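Local coordinates for protein succinylglutamate desuccinylase (Vibrio cholerae, PDB 2G9D) that probably uses one zinc ion per subunit to hydrolyse N-succinylglutamate to succinate and glutamate, the last step of arginine degradation by the AST pathway, at residues Phe184-His189 / Pro254-Met259; Lys3-Gln8 / Val22-Arg27; Ala157-Lys162 / Val311-Lys316. One frame throughout, in Å; residues are numbered along the deposited sequence.

Contact 1 of 3, residues Phe184-His189 / Pro254-Met259; sequences FIEQAH and PRKSVM
Gln187 and Pro254 bring the two backbones together, their CA atoms 4.3 Å apart, where the last turn of helix 179-187 meets the irregular lead into strand 258-267. The helix closes in a Schellman motif: His189 leaves helical geometry with positive phi (63°), with backbone bonds back into the last turn. Pro254 lies against that turn, its CB 3.8 Å from Glu186 C. Glu186 has more surface buried across the contact than any other residue here. With chi1 at -50° its CG stands beside the backbone N, and the bend at chi2 (-71°) brings the carboxylate against the backbone of Arg255-Ser257. OE2 faces the backbone around Lys256 CA, while OE1 meets the aliphatic part of the lysine, 3.7 Å from Lys256 CD. Lys256 NZ is 4.7 Å from OE1, near but not in salt-bridge contact. The imidazole of His189 presents an edge to Pro254, NE2 lying 3.6 Å from Pro254 CA, and takes Arg255 CB over one face. NE2 is hydrogen-bonded to Leu253 O, which probably helps to set the ring's rotation. Helix 235-246 packs on the helix side through Gln187 and His189, whereas Ser257 and Met259 touch strand 192-195, the parallel partner of strand 258-267.

Contact 2 of 3, residues Lys3-Gln8 / Val22-Arg27; sequences KSLFRQ and VAQTVR
Leu5 and Val26 meet where the irregular N-terminal segment 3-8 runs beside strand 24-27, the first strand of a beta hairpin with strand 33-38. The segments approach through side chains, since even their nearest CA atoms, those of Leu5 and Gln24, are 6.7 Å apart. The apolar part is a small cluster: Leu5 crosses Val26 at a slant and leads with CD1 toward Val26 CG1, while its side chain also touches Leu34 and Leu36 of strand 33-38. Beside this pair Lys3 adds the outer part of its chain, CE together with the ammonium NZ, and the lysine and valine side chains pass in opposite directions. Bends at chi3 (57°) and chi4 turn CE and NZ over Val26 CG2, and CE also comes 3.5 Å from Arg27 O. Polar groups gather at the other end. The amide of Gln24 reaches the backbone of Ser4 and Leu5, with its CD 3.3 Å from Leu5 O. The end of this amide points at one guanidinium face of Arg7, the planes 89° apart. The guanidinium also bonds within its own segment: Arg7 NH2 makes a weak bond to Ser4 O, 3.2 Å long, and a straighter one, at 167°, to Phe6 O, which lies in the guanidinium plane at a doubtfully short 2.5 Å.

Contact 3 of 3, residues Ala157-Lys162 / Val311-Lys316; sequences AIRGSK and VFPNRK
Arg159 and Pro313 join a loop of the zinc-dependent catalytic domain to a loop of the barrel-sandwich hybrid domain, in a member of the AspA/AstE family. The tight part is the meeting of guanidinium and proline. Arg159 starts with CG between its backbone N and carbonyl carbon (chi1 58°), and bends at chi2 and chi3 fold the chain so that one guanidinium face receives Pro313 CB, off-centre toward the rim. On the same group NH1 lies 3.5 Å from Pro313 CD. The looser part is apolar: Ile158 meets Phe312 through a single close approach, CD1 to CD2 at 4.2 Å, reached from an oblique direction. Even here, where the backbones come nearest, the CA atoms of Ile158 and Phe312 are 7.9 Å apart, so side chains make the contact. Farther along, Arg315 at the exposed end stays beyond touching distance and has a long, weak ion pair with Asp279. The Ile158 side chain is also about 5 Å from that of Glu66, a predicted zinc ligand, so this apolar edge borders the probable active site. One hydrogen bond joins the segments, Arg159 NH1 to Pro313 O at 2.6 Å; it is bent, with an N-H...O angle of 130°, and the donor stands above the carbonyl plane.

Contacts 1 and 3 each bring a segment of the catalytic domain against one of the hybrid domain, and their centres are 22 Å apart, with nearest atoms about 5 Å apart but not touching. Along the chain, both segments of contact 1 fall between the two of contact 3. Contact 3 is the closer to the predicted active site: the side chain of Phe312 is about 4 Å from that of Glu219, against about 12 Å for Ser257 of contact 1. Contact 2 is complete before either begins and lies away from the annotated sites, its centre 38 Å from that of contact 3, on the other side of the chain's centre.

Contact 1 of 3, residues Phe184-His189 / Pro254-Met259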
ATOM      1  N   PHE A 184      -8.760 -11.659   0.388  1.00 35.67           N
ATOM      2  CA  PHE A 184      -8.000 -11.034   1.456  1.00 35.34           C
ATOM      3  C   PHE A 184      -8.578  -9.667   1.777  1.00 35.94           C
ATOM      4  O   PHE A 184      -8.818  -9.333   2.940  1.00 36.53           O
ATOM      5  CB  PHE A 184      -6.515 -10.852   1.109  1.00 35.20           C
ATOM      6  CG  PHE A 184      -5.780 -10.053   2.140  1.00 32.86           C
ATOM      7  CD1 PHE A 184      -5.460 -10.620   3.367  1.00 32.52           C
ATOM      8  CD2 PHE A 184      -5.596  -8.693   1.969  1.00 33.99           C
ATOM      9  CE1 PHE A 184      -4.987  -9.846   4.415  1.00 35.18           C
ATOM     10  CE2 PHE A 184      -5.121  -7.895   3.012  1.00 36.55           C
ATOM     11  CZ  PHE A 184      -4.819  -8.472   4.244  1.00 35.91           C
ATOM     12  N   ILE A 185      -8.791  -8.873   0.737  1.00 37.00           N
ATOM     13  CA  ILE A 185      -9.337  -7.539   0.914  1.00 37.74           C
ATOM     14  C   ILE A 185     -10.650  -7.597   1.688  1.00 38.92           C
ATOM     15  O   ILE A 185     -10.888  -6.775   2.575  1.00 37.08           O
ATOM     16  CB  ILE A 185      -9.542  -6.864  -0.454  1.00 37.52           C
ATOM     17  CG1 ILE A 185      -8.189  -6.441  -1.002  1.00 38.65           C
ATOM     18  CG2 ILE A 185     -10.412  -5.637  -0.330  1.00 36.85           C
ATOM     19  CD1 ILE A 185      -8.241  -6.010  -2.434  1.00 44.43           C
ATOM     20  N   GLU A 186     -11.492  -8.574   1.346  1.00 40.10           N
ATOM     21  CA  GLU A 186     -12.776  -8.758   2.001  1.00 42.39           C
ATOM     22  C   GLU A 186     -12.557  -9.066   3.491  1.00 43.00           C
ATOM     23  O   GLU A 186     -13.100  -8.392   4.376  1.00 42.44           O
ATOM     24  CB  GLU A 186     -13.554  -9.909   1.352  1.00 44.33           C
ATOM     25  CG  GLU A 186     -13.677  -9.890  -0.184  1.00 50.79           C
ATOM     26  CD  GLU A 186     -14.607  -8.805  -0.753  1.00 53.60           C
ATOM     27  OE1 GLU A 186     -15.127  -8.988  -1.889  1.00 54.76           O
ATOM     28  OE2 GLU A 186     -14.808  -7.768  -0.086  1.00 53.44           O
ATOM     29  N   GLN A 187     -11.754 -10.078   3.780  1.00 43.62           N
ATOM     30  CA  GLN A 187     -11.523 -10.414   5.174  1.00 45.68           C
ATOM     31  C   GLN A 187     -10.942  -9.209   5.916  1.00 44.36           C
ATOM     32  O   GLN A 187     -11.064  -9.082   7.133  1.00 43.61           O
ATOM     33  CB  GLN A 187     -10.578 -11.617   5.316  1.00 48.25           C
ATOM     34  CG  GLN A 187     -10.218 -11.887   6.781  1.00 50.87           C
ATOM     35  CD  GLN A 187      -9.234 -13.026   6.988  1.00 51.74           C
ATOM     36  OE1 GLN A 187      -8.166 -13.072   6.380  1.00 51.66           O
ATOM     37  NE2 GLN A 187      -9.591 -13.948   7.869  1.00 54.56           N
ATOM     38  N   ALA A 188     -10.301  -8.314   5.191  1.00 42.29           N
ATOM     39  CA  ALA A 188      -9.747  -7.169   5.867  1.00 41.68           C
ATOM     40  C   ALA A 188     -10.868  -6.176   6.074  1.00 41.84           C
ATOM     41  O   ALA A 188     -10.718  -5.209   6.827  1.00 41.40           O
ATOM     42  CB  ALA A 188      -8.645  -6.560   5.041  1.00 43.40           C
ATOM     43  N   HIS A 189     -12.000  -6.434   5.418  1.00 41.12           N
ATOM     44  CA  HIS A 189     -13.149  -5.538   5.491  1.00 40.61           C
ATOM     45  C   HIS A 189     -12.770  -4.189   4.887  1.00 40.86           C
ATOM     46  O   HIS A 189     -13.217  -3.145   5.370  1.00 39.84           O
ATOM     47  CB  HIS A 189     -13.575  -5.294   6.938  1.00 41.43           C
ATOM     48  CG  HIS A 189     -14.423  -6.376   7.525  1.00 42.04           C
ATOM     49  ND1 HIS A 189     -15.101  -6.221   8.715  1.00 41.71           N
ATOM     50  CD2 HIS A 189     -14.711  -7.623   7.089  1.00 43.26           C
ATOM     51  CE1 HIS A 189     -15.771  -7.325   8.986  1.00 43.25           C
ATOM     52  NE2 HIS A 189     -15.552  -8.193   8.013  1.00 43.80           N
ATOM     53  N   PRO A 254     -16.254 -11.913   6.603  1.00 58.70           N
ATOM     54  CA  PRO A 254     -15.812 -10.867   5.667  1.00 59.60           C
ATOM     55  C   PRO A 254     -16.994 -10.040   5.153  1.00 60.22           C
ATOM     56  O   PRO A 254     -18.141 -10.263   5.554  1.00 59.71           O
ATOM     57  CB  PRO A 254     -15.141 -11.669   4.557  1.00 58.83           C
ATOM     58  CG  PRO A 254     -15.992 -12.917   4.502  1.00 57.54           C
ATOM     59  CD  PRO A 254     -16.176 -13.249   5.968  1.00 58.16           C
ATOM     60  N   ARG A 255     -16.713  -9.088   4.274  1.00 61.19           N
ATOM     61  CA  ARG A 255     -17.767  -8.252   3.713  1.00 63.96           C
ATOM     62  C   ARG A 255     -17.352  -7.640   2.388  1.00 64.13           C
ATOM     63  O   ARG A 255     -16.367  -6.900   2.327  1.00 65.79           O
ATOM     64  CB  ARG A 255     -18.150  -7.125   4.676  1.00 67.13           C
ATOM     65  CG  ARG A 255     -19.609  -7.192   5.173  1.00 73.40           C
ATOM     66  CD  ARG A 255     -20.626  -7.387   4.027  1.00 75.39           C
ATOM     67  NE  ARG A 255     -20.732  -6.223   3.145  1.00 79.16           N
ATOM     68  CZ  ARG A 255     -21.501  -6.168   2.060  1.00 81.07           C
ATOM     69  NH1 ARG A 255     -22.238  -7.217   1.710  1.00 82.62           N
ATOM     70  NH2 ARG A 255     -21.544  -5.061   1.325  1.00 80.99           N
ATOM     71  N   LYS A 256     -18.109  -7.950   1.335  1.00 62.32           N
ATOM     72  CA  LYS A 256     -17.835  -7.432   0.001  1.00 60.75           C
ATOM     73  C   LYS A 256     -17.469  -5.956   0.025  1.00 58.72           C
ATOM     74  O   LYS A 256     -17.962  -5.204   0.866  1.00 58.48           O
ATOM     75  CB  LYS A 256     -19.049  -7.642  -0.902  1.00 61.55           C
ATOM     76  CG  LYS A 256     -18.895  -8.782  -1.895  1.00 61.73           C
ATOM     77  CD  LYS A 256     -18.612 -10.113  -1.218  1.00 63.35           C
ATOM     78  CE  LYS A 256     -18.410 -11.197  -2.278  1.00 64.85           C
ATOM     79  NZ  LYS A 256     -18.127 -12.562  -1.739  1.00 64.42           N
ATOM     80  N   SER A 257     -16.601  -5.548  -0.894  1.00 57.26           N
ATOM     81  CA  SER A 257     -16.167  -4.151  -0.967  1.00 57.98           C
ATOM     82  C   SER A 257     -16.703  -3.470  -2.222  1.00 57.91           C
ATOM     83  O   SER A 257     -16.895  -4.121  -3.257  1.00 57.29           O
ATOM     84  CB  SER A 257     -14.632  -4.078  -0.957  1.00 58.54           C
ATOM     85  OG  SER A 257     -14.166  -2.755  -1.167  1.00 57.43           O
ATOM     86  N   VAL A 258     -16.950  -2.164  -2.139  1.00 57.04           N
ATOM     87  CA  VAL A 258     -17.453  -1.450  -3.306  1.00 58.73           C
ATOM     88  C   VAL A 258     -16.396  -1.396  -4.406  1.00 58.95           C
ATOM     89  O   VAL A 258     -15.354  -0.758  -4.247  1.00 58.06           O
ATOM     90  CB  VAL A 258     -17.891  -0.004  -2.972  1.00 59.17           C
ATOM     91  CG1 VAL A 258     -19.094  -0.021  -2.066  1.00 59.06           C
ATOM     92  CG2 VAL A 258     -16.759   0.748  -2.338  1.00 60.78           C
HETATM   93  N   MSE A 259     -16.678  -2.076  -5.517  1.00 59.42           N
HETATM   94  CA  MSE A 259     -15.772  -2.127  -6.655  1.00 59.61           C
HETATM   95  C   MSE A 259     -15.820  -0.866  -7.516  1.00 58.35           C
HETATM   96  O   MSE A 259     -16.851  -0.527  -8.089  1.00 57.05           O
HETATM   97  CB  MSE A 259     -16.093  -3.344  -7.502  1.00 63.59           C
HETATM   98  CG  MSE A 259     -14.886  -4.197  -7.761  1.00 70.25           C
HETATM   99 SE   MSE A 259     -14.184  -5.001  -6.148  1.00 80.93          SE
HETATM  100  CE  MSE A 259     -13.798  -6.738  -6.830  1.00 73.21           C
TER

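Contact 2 of 3, residues Lys3-Gln8 / Val22-Arg27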
ATOM      1  N   LYS A   3      13.818 -12.066  22.349  1.00 88.36           N
ATOM      2  CA  LYS A   3      15.167 -12.438  21.831  1.00 88.92           C
ATOM      3  C   LYS A   3      16.116 -11.234  21.752  1.00 89.16           C
ATOM      4  O   LYS A   3      15.764 -10.129  22.166  1.00 88.64           O
ATOM      5  CB  LYS A   3      15.030 -13.090  20.450  1.00 89.01           C
ATOM      6  CG  LYS A   3      14.244 -14.400  20.469  1.00 89.17           C
ATOM      7  CD  LYS A   3      14.224 -15.114  19.107  1.00 88.36           C
ATOM      8  CE  LYS A   3      15.626 -15.412  18.562  1.00 86.10           C
ATOM      9  NZ  LYS A   3      16.504 -16.141  19.515  1.00 83.38           N
ATOM     10  N   SER A   4      17.318 -11.455  21.220  1.00 89.70           N
ATOM     11  CA  SER A   4      18.317 -10.390  21.092  1.00 89.87           C
ATOM     12  C   SER A   4      18.530  -9.908  19.652  1.00 89.65           C
ATOM     13  O   SER A   4      19.620  -9.441  19.311  1.00 90.45           O
ATOM     14  CB  SER A   4      19.666 -10.848  21.668  1.00 90.25           C
ATOM     15  OG  SER A   4      20.650  -9.823  21.572  1.00 90.29           O
ATOM     16  N   LEU A   5      17.506 -10.016  18.807  1.00 88.18           N
ATOM     17  CA  LEU A   5      17.622  -9.568  17.420  1.00 85.89           C
ATOM     18  C   LEU A   5      17.371  -8.059  17.317  1.00 84.72           C
ATOM     19  O   LEU A   5      17.988  -7.376  16.506  1.00 84.30           O
ATOM     20  CB  LEU A   5      16.645 -10.347  16.539  1.00 85.67           C
ATOM     21  CG  LEU A   5      16.541 -10.000  15.056  1.00 84.67           C
ATOM     22  CD1 LEU A   5      15.713 -11.074  14.357  1.00 85.17           C
ATOM     23  CD2 LEU A   5      15.896  -8.627  14.881  1.00 85.30           C
ATOM     24  N   PHE A   6      16.463  -7.542  18.135  1.00 83.38           N
ATOM     25  CA  PHE A   6      16.184  -6.110  18.136  1.00 82.05           C
ATOM     26  C   PHE A   6      16.765  -5.497  19.392  1.00 80.60           C
ATOM     27  O   PHE A   6      17.791  -5.950  19.890  1.00 79.71           O
ATOM     28  CB  PHE A   6      14.681  -5.849  18.098  1.00 84.20           C
ATOM     29  CG  PHE A   6      14.068  -6.081  16.757  1.00 85.58           C
ATOM     30  CD1 PHE A   6      14.423  -5.289  15.672  1.00 86.25           C
ATOM     31  CD2 PHE A   6      13.164  -7.115  16.564  1.00 85.76           C
ATOM     32  CE1 PHE A   6      13.889  -5.526  14.417  1.00 86.56           C
ATOM     33  CE2 PHE A   6      12.625  -7.360  15.314  1.00 86.25           C
ATOM     34  CZ  PHE A   6      12.989  -6.565  14.237  1.00 87.37           C
ATOM     35  N   ARG A   7      16.100  -4.472  19.908  1.00 79.29           N
ATOM     36  CA  ARG A   7      16.547  -3.803  21.122  1.00 79.15           C
ATOM     37  C   ARG A   7      15.363  -3.190  21.871  1.00 78.60           C
ATOM     38  O   ARG A   7      15.400  -3.038  23.092  1.00 79.05           O
ATOM     39  CB  ARG A   7      17.593  -2.718  20.800  1.00 79.22           C
ATOM     40  CG  ARG A   7      19.048  -3.236  20.624  1.00 80.13           C
ATOM     41  CD  ARG A   7      19.386  -3.667  19.188  1.00 81.00           C
ATOM     42  NE  ARG A   7      20.760  -4.160  19.019  1.00 81.69           N
ATOM     43  CZ  ARG A   7      21.161  -5.407  19.280  1.00 83.13           C
ATOM     44  NH1 ARG A   7      22.430  -5.756  19.092  1.00 82.24           N
ATOM     45  NH2 ARG A   7      20.296  -6.309  19.726  1.00 83.75           N
ATOM     46  N   GLN A   8      14.310  -2.851  21.137  1.00 78.28           N
ATOM     47  CA  GLN A   8      13.118  -2.261  21.737  1.00 76.47           C
ATOM     48  C   GLN A   8      11.895  -2.505  20.853  1.00 74.49           C
ATOM     49  O   GLN A   8      10.818  -2.819  21.360  1.00 75.18           O
ATOM     50  CB  GLN A   8      13.335  -0.770  21.948  1.00 77.81           C
ATOM     51  CG  GLN A   8      12.223  -0.063  22.672  1.00 80.83           C
ATOM     52  CD  GLN A   8      12.561   1.398  22.907  1.00 82.85           C
ATOM     53  OE1 GLN A   8      12.996   2.104  21.986  1.00 83.27           O
ATOM     54  NE2 GLN A   8      12.367   1.862  24.141  1.00 83.78           N
ATOM     55  N   VAL A  22      22.698  -3.354  12.998  1.00 80.57           N
ATOM     56  CA  VAL A  22      23.357  -4.178  11.996  1.00 78.42           C
ATOM     57  C   VAL A  22      22.490  -5.371  11.674  1.00 76.77           C
ATOM     58  O   VAL A  22      21.585  -5.710  12.426  1.00 76.89           O
ATOM     59  CB  VAL A  22      24.707  -4.722  12.502  1.00 79.61           C
ATOM     60  CG1 VAL A  22      25.651  -3.577  12.837  1.00 81.00           C
ATOM     61  CG2 VAL A  22      24.485  -5.607  13.724  1.00 79.47           C
ATOM     62  N   ALA A  23      22.779  -6.020  10.555  1.00 75.24           N
ATOM     63  CA  ALA A  23      22.037  -7.211  10.166  1.00 73.34           C
ATOM     64  C   ALA A  23      22.323  -8.301  11.192  1.00 71.71           C
ATOM     65  O   ALA A  23      23.310  -8.223  11.924  1.00 70.67           O
ATOM     66  CB  ALA A  23      22.480  -7.681   8.786  1.00 72.82           C
ATOM     67  N   GLN A  24      21.455  -9.309  11.238  1.00 71.03           N
ATOM     68  CA  GLN A  24      21.614 -10.439  12.147  1.00 69.75           C
ATOM     69  C   GLN A  24      20.509 -11.462  11.992  1.00 68.75           C
ATOM     70  O   GLN A  24      19.359 -11.201  12.327  1.00 69.38           O
ATOM     71  CB  GLN A  24      21.673  -9.964  13.596  1.00 70.26           C
ATOM     72  CG  GLN A  24      20.558  -9.052  14.033  1.00 69.56           C
ATOM     73  CD  GLN A  24      20.855  -8.450  15.387  1.00 69.79           C
ATOM     74  OE1 GLN A  24      21.196  -9.162  16.331  1.00 69.88           O
ATOM     75  NE2 GLN A  24      20.734  -7.131  15.492  1.00 70.11           N
ATOM     76  N   THR A  25      20.872 -12.634  11.487  1.00 67.45           N
ATOM     77  CA  THR A  25      19.920 -13.718  11.271  1.00 66.55           C
ATOM     78  C   THR A  25      19.758 -14.631  12.502  1.00 65.27           C
ATOM     79  O   THR A  25      20.745 -15.140  13.028  1.00 64.97           O
ATOM     80  CB  THR A  25      20.367 -14.555  10.054  1.00 66.94           C
ATOM     81  OG1 THR A  25      19.545 -15.723   9.934  1.00 68.59           O
ATOM     82  CG2 THR A  25      21.827 -14.968  10.203  1.00 66.50           C
ATOM     83  N   VAL A  26      18.520 -14.842  12.955  1.00 64.01           N
ATOM     84  CA  VAL A  26      18.279 -15.699  14.121  1.00 63.96           C
ATOM     85  C   VAL A  26      17.032 -16.602  14.081  1.00 66.22           C
ATOM     86  O   VAL A  26      15.920 -16.125  13.851  1.00 67.00           O
ATOM     87  CB  VAL A  26      18.198 -14.868  15.420  1.00 61.44           C
ATOM     88  CG1 VAL A  26      16.977 -13.986  15.417  1.00 59.70           C
ATOM     89  CG2 VAL A  26      18.154 -15.798  16.606  1.00 60.71           C
ATOM     90  N   ARG A  27      17.230 -17.901  14.323  1.00 68.07           N
ATOM     91  CA  ARG A  27      16.138 -18.891  14.354  1.00 69.70           C
ATOM     92  C   ARG A  27      15.333 -18.708  15.648  1.00 69.95           C
ATOM     93  O   ARG A  27      15.905 -18.404  16.687  1.00 70.91           O
ATOM     94  CB  ARG A  27      16.721 -20.316  14.319  1.00 71.05           C
ATOM     95  CG  ARG A  27      15.711 -21.463  14.516  1.00 73.55           C
ATOM     96  CD  ARG A  27      16.422 -22.815  14.785  1.00 75.81           C
ATOM     97  NE  ARG A  27      15.503 -23.958  14.897  1.00 77.27           N
ATOM     98  CZ  ARG A  27      15.884 -25.207  15.174  1.00 78.33           C
ATOM     99  NH1 ARG A  27      14.986 -26.185  15.253  1.00 78.58           N
ATOM    100  NH2 ARG A  27      17.167 -25.485  15.381  1.00 78.83           N
TER

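Contact 3 of 3, residues Ala157-Lys162 / Val311-Lys316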
ATOM      1  N   ALA A 157      -4.727   7.604   4.343  1.00 53.07           N
ATOM      2  CA  ALA A 157      -5.384   8.675   3.610  1.00 54.01           C
ATOM      3  C   ALA A 157      -4.863  10.080   3.923  1.00 54.11           C
ATOM      4  O   ALA A 157      -4.945  10.549   5.048  1.00 53.36           O
ATOM      5  CB  ALA A 157      -6.878   8.607   3.869  1.00 54.45           C
ATOM      6  N   ILE A 158      -4.335  10.748   2.904  1.00 55.10           N
ATOM      7  CA  ILE A 158      -3.814  12.100   3.032  1.00 56.04           C
ATOM      8  C   ILE A 158      -4.905  13.093   3.442  1.00 57.11           C
ATOM      9  O   ILE A 158      -4.634  14.274   3.600  1.00 56.15           O
ATOM     10  CB  ILE A 158      -3.205  12.558   1.694  1.00 58.31           C
ATOM     11  CG1 ILE A 158      -4.269  12.491   0.584  1.00 60.27           C
ATOM     12  CG2 ILE A 158      -2.043  11.648   1.323  1.00 59.06           C
ATOM     13  CD1 ILE A 158      -3.776  12.899  -0.820  1.00 60.19           C
ATOM     14  N   ARG A 159      -6.134  12.599   3.600  1.00 59.68           N
ATOM     15  CA  ARG A 159      -7.296  13.407   3.990  1.00 61.15           C
ATOM     16  C   ARG A 159      -8.537  12.525   4.196  1.00 61.33           C
ATOM     17  O   ARG A 159      -8.459  11.302   4.110  1.00 62.64           O
ATOM     18  CB  ARG A 159      -7.602  14.452   2.921  1.00 64.47           C
ATOM     19  CG  ARG A 159      -7.880  13.866   1.530  1.00 68.14           C
ATOM     20  CD  ARG A 159      -9.092  14.555   0.869  1.00 70.66           C
ATOM     21  NE  ARG A 159      -8.900  15.992   0.679  1.00 70.04           N
ATOM     22  CZ  ARG A 159      -8.004  16.514  -0.147  1.00 69.13           C
ATOM     23  NH1 ARG A 159      -7.216  15.717  -0.859  1.00 68.49           N
ATOM     24  NH2 ARG A 159      -7.900  17.830  -0.261  1.00 68.13           N
ATOM     25  N   GLY A 160      -9.682  13.142   4.463  1.00 61.78           N
ATOM     26  CA  GLY A 160     -10.905  12.379   4.673  1.00 62.42           C
ATOM     27  C   GLY A 160     -11.251  11.425   3.541  1.00 63.27           C
ATOM     28  O   GLY A 160     -10.518  11.340   2.552  1.00 64.47           O
ATOM     29  N   SER A 161     -12.367  10.705   3.676  1.00 62.50           N
ATOM     30  CA  SER A 161     -12.801   9.757   2.648  1.00 60.49           C
ATOM     31  C   SER A 161     -14.112   9.046   3.027  1.00 59.65           C
ATOM     32  O   SER A 161     -14.284   8.611   4.161  1.00 59.23           O
ATOM     33  CB  SER A 161     -11.692   8.726   2.405  1.00 60.20           C
ATOM     34  OG  SER A 161     -12.008   7.877   1.324  1.00 61.07           O
ATOM     35  N   LYS A 162     -15.034   8.933   2.073  1.00 59.47           N
ATOM     36  CA  LYS A 162     -16.332   8.276   2.295  1.00 57.70           C
ATOM     37  C   LYS A 162     -16.143   6.838   2.756  1.00 55.69           C
ATOM     38  O   LYS A 162     -17.006   6.232   3.392  1.00 55.01           O
ATOM     39  CB  LYS A 162     -17.142   8.282   0.997  1.00 58.14           C
ATOM     40  CG  LYS A 162     -18.320   7.330   1.014  1.00 60.49           C
ATOM     41  CD  LYS A 162     -18.599   6.774  -0.371  1.00 60.99           C
ATOM     42  CE  LYS A 162     -19.658   5.697  -0.293  1.00 61.97           C
ATOM     43  NZ  LYS A 162     -19.783   4.920  -1.553  1.00 63.59           N
ATOM     44  N   VAL A 311     -11.123  11.236  -6.357  1.00 61.52           N
ATOM     45  CA  VAL A 311     -10.202  10.704  -5.368  1.00 62.50           C
ATOM     46  C   VAL A 311      -8.858  11.416  -5.472  1.00 65.10           C
ATOM     47  O   VAL A 311      -8.516  11.944  -6.527  1.00 64.84           O
ATOM     48  CB  VAL A 311     -10.031   9.171  -5.565  1.00 60.92           C
ATOM     49  CG1 VAL A 311      -9.056   8.613  -4.564  1.00 59.60           C
ATOM     50  CG2 VAL A 311     -11.378   8.474  -5.394  1.00 59.27           C
ATOM     51  N   PHE A 312      -8.116  11.430  -4.364  1.00 69.01           N
ATOM     52  CA  PHE A 312      -6.800  12.080  -4.264  1.00 72.24           C
ATOM     53  C   PHE A 312      -6.799  13.558  -4.629  1.00 74.34           C
ATOM     54  O   PHE A 312      -5.843  14.045  -5.233  1.00 74.25           O
ATOM     55  CB  PHE A 312      -5.761  11.370  -5.133  1.00 72.50           C
ATOM     56  CG  PHE A 312      -5.242  10.101  -4.541  1.00 74.92           C
ATOM     57  CD1 PHE A 312      -6.005   8.940  -4.570  1.00 75.64           C
ATOM     58  CD2 PHE A 312      -3.987  10.059  -3.951  1.00 77.41           C
ATOM     59  CE1 PHE A 312      -5.532   7.748  -4.023  1.00 76.21           C
ATOM     60  CE2 PHE A 312      -3.497   8.870  -3.395  1.00 79.03           C
ATOM     61  CZ  PHE A 312      -4.277   7.709  -3.434  1.00 78.00           C
ATOM     62  N   PRO A 313      -7.855  14.300  -4.242  1.00 76.77           N
ATOM     63  CA  PRO A 313      -7.943  15.730  -4.554  1.00 78.66           C
ATOM     64  C   PRO A 313      -6.717  16.502  -4.065  1.00 81.43           C
ATOM     65  O   PRO A 313      -6.758  17.141  -3.009  1.00 82.14           O
ATOM     66  CB  PRO A 313      -9.213  16.170  -3.823  1.00 78.36           C
ATOM     67  CG  PRO A 313      -9.984  14.892  -3.611  1.00 77.38           C
ATOM     68  CD  PRO A 313      -8.911  13.914  -3.289  1.00 76.73           C
ATOM     69  N   ASN A 314      -5.626  16.445  -4.819  1.00 83.62           N
ATOM     70  CA  ASN A 314      -4.425  17.164  -4.416  1.00 85.81           C
ATOM     71  C   ASN A 314      -4.545  18.643  -4.764  1.00 86.93           C
ATOM     72  O   ASN A 314      -5.224  19.021  -5.718  1.00 86.70           O
ATOM     73  CB  ASN A 314      -3.185  16.572  -5.092  1.00 85.89           C
ATOM     74  CG  ASN A 314      -2.162  16.059  -4.088  1.00 85.99           C
ATOM     75  OD1 ASN A 314      -1.841  16.741  -3.111  1.00 85.41           O
ATOM     76  ND2 ASN A 314      -1.640  14.857  -4.330  1.00 84.98           N
ATOM     77  N   ARG A 315      -3.890  19.482  -3.974  1.00 89.11           N
ATOM     78  CA  ARG A 315      -3.923  20.922  -4.205  1.00 90.70           C
ATOM     79  C   ARG A 315      -2.518  21.386  -4.597  1.00 90.66           C
ATOM     80  O   ARG A 315      -2.342  22.340  -5.370  1.00 90.16           O
ATOM     81  CB  ARG A 315      -4.410  21.650  -2.938  1.00 91.97           C
ATOM     82  CG  ARG A 315      -3.509  21.515  -1.703  1.00 92.97           C
ATOM     83  CD  ARG A 315      -4.126  22.246  -0.505  1.00 94.24           C
ATOM     84  NE  ARG A 315      -3.124  22.758   0.432  1.00 95.25           N
ATOM     85  CZ  ARG A 315      -3.403  23.503   1.502  1.00 95.45           C
ATOM     86  NH1 ARG A 315      -4.662  23.827   1.783  1.00 95.62           N
ATOM     87  NH2 ARG A 315      -2.423  23.936   2.288  1.00 95.18           N
ATOM     88  N   LYS A 316      -1.526  20.675  -4.062  1.00 90.01           N
ATOM     89  CA  LYS A 316      -0.118  20.949  -4.325  1.00 88.59           C
ATOM     90  C   LYS A 316       0.211  20.551  -5.767  1.00 88.42           C
ATOM     91  O   LYS A 316       1.358  20.650  -6.202  1.00 89.62           O
ATOM     92  CB  LYS A 316       0.767  20.150  -3.344  1.00 87.17           C
ATOM     93  CG  LYS A 316       0.444  18.643  -3.274  1.00 85.32           C
ATOM     94  CD  LYS A 316       1.544  17.819  -2.583  1.00 82.15           C
ATOM     95  CE  LYS A 316       1.221  16.324  -2.605  1.00 79.24           C
ATOM     96  NZ  LYS A 316       2.405  15.479  -2.306  1.00 77.29           N
TER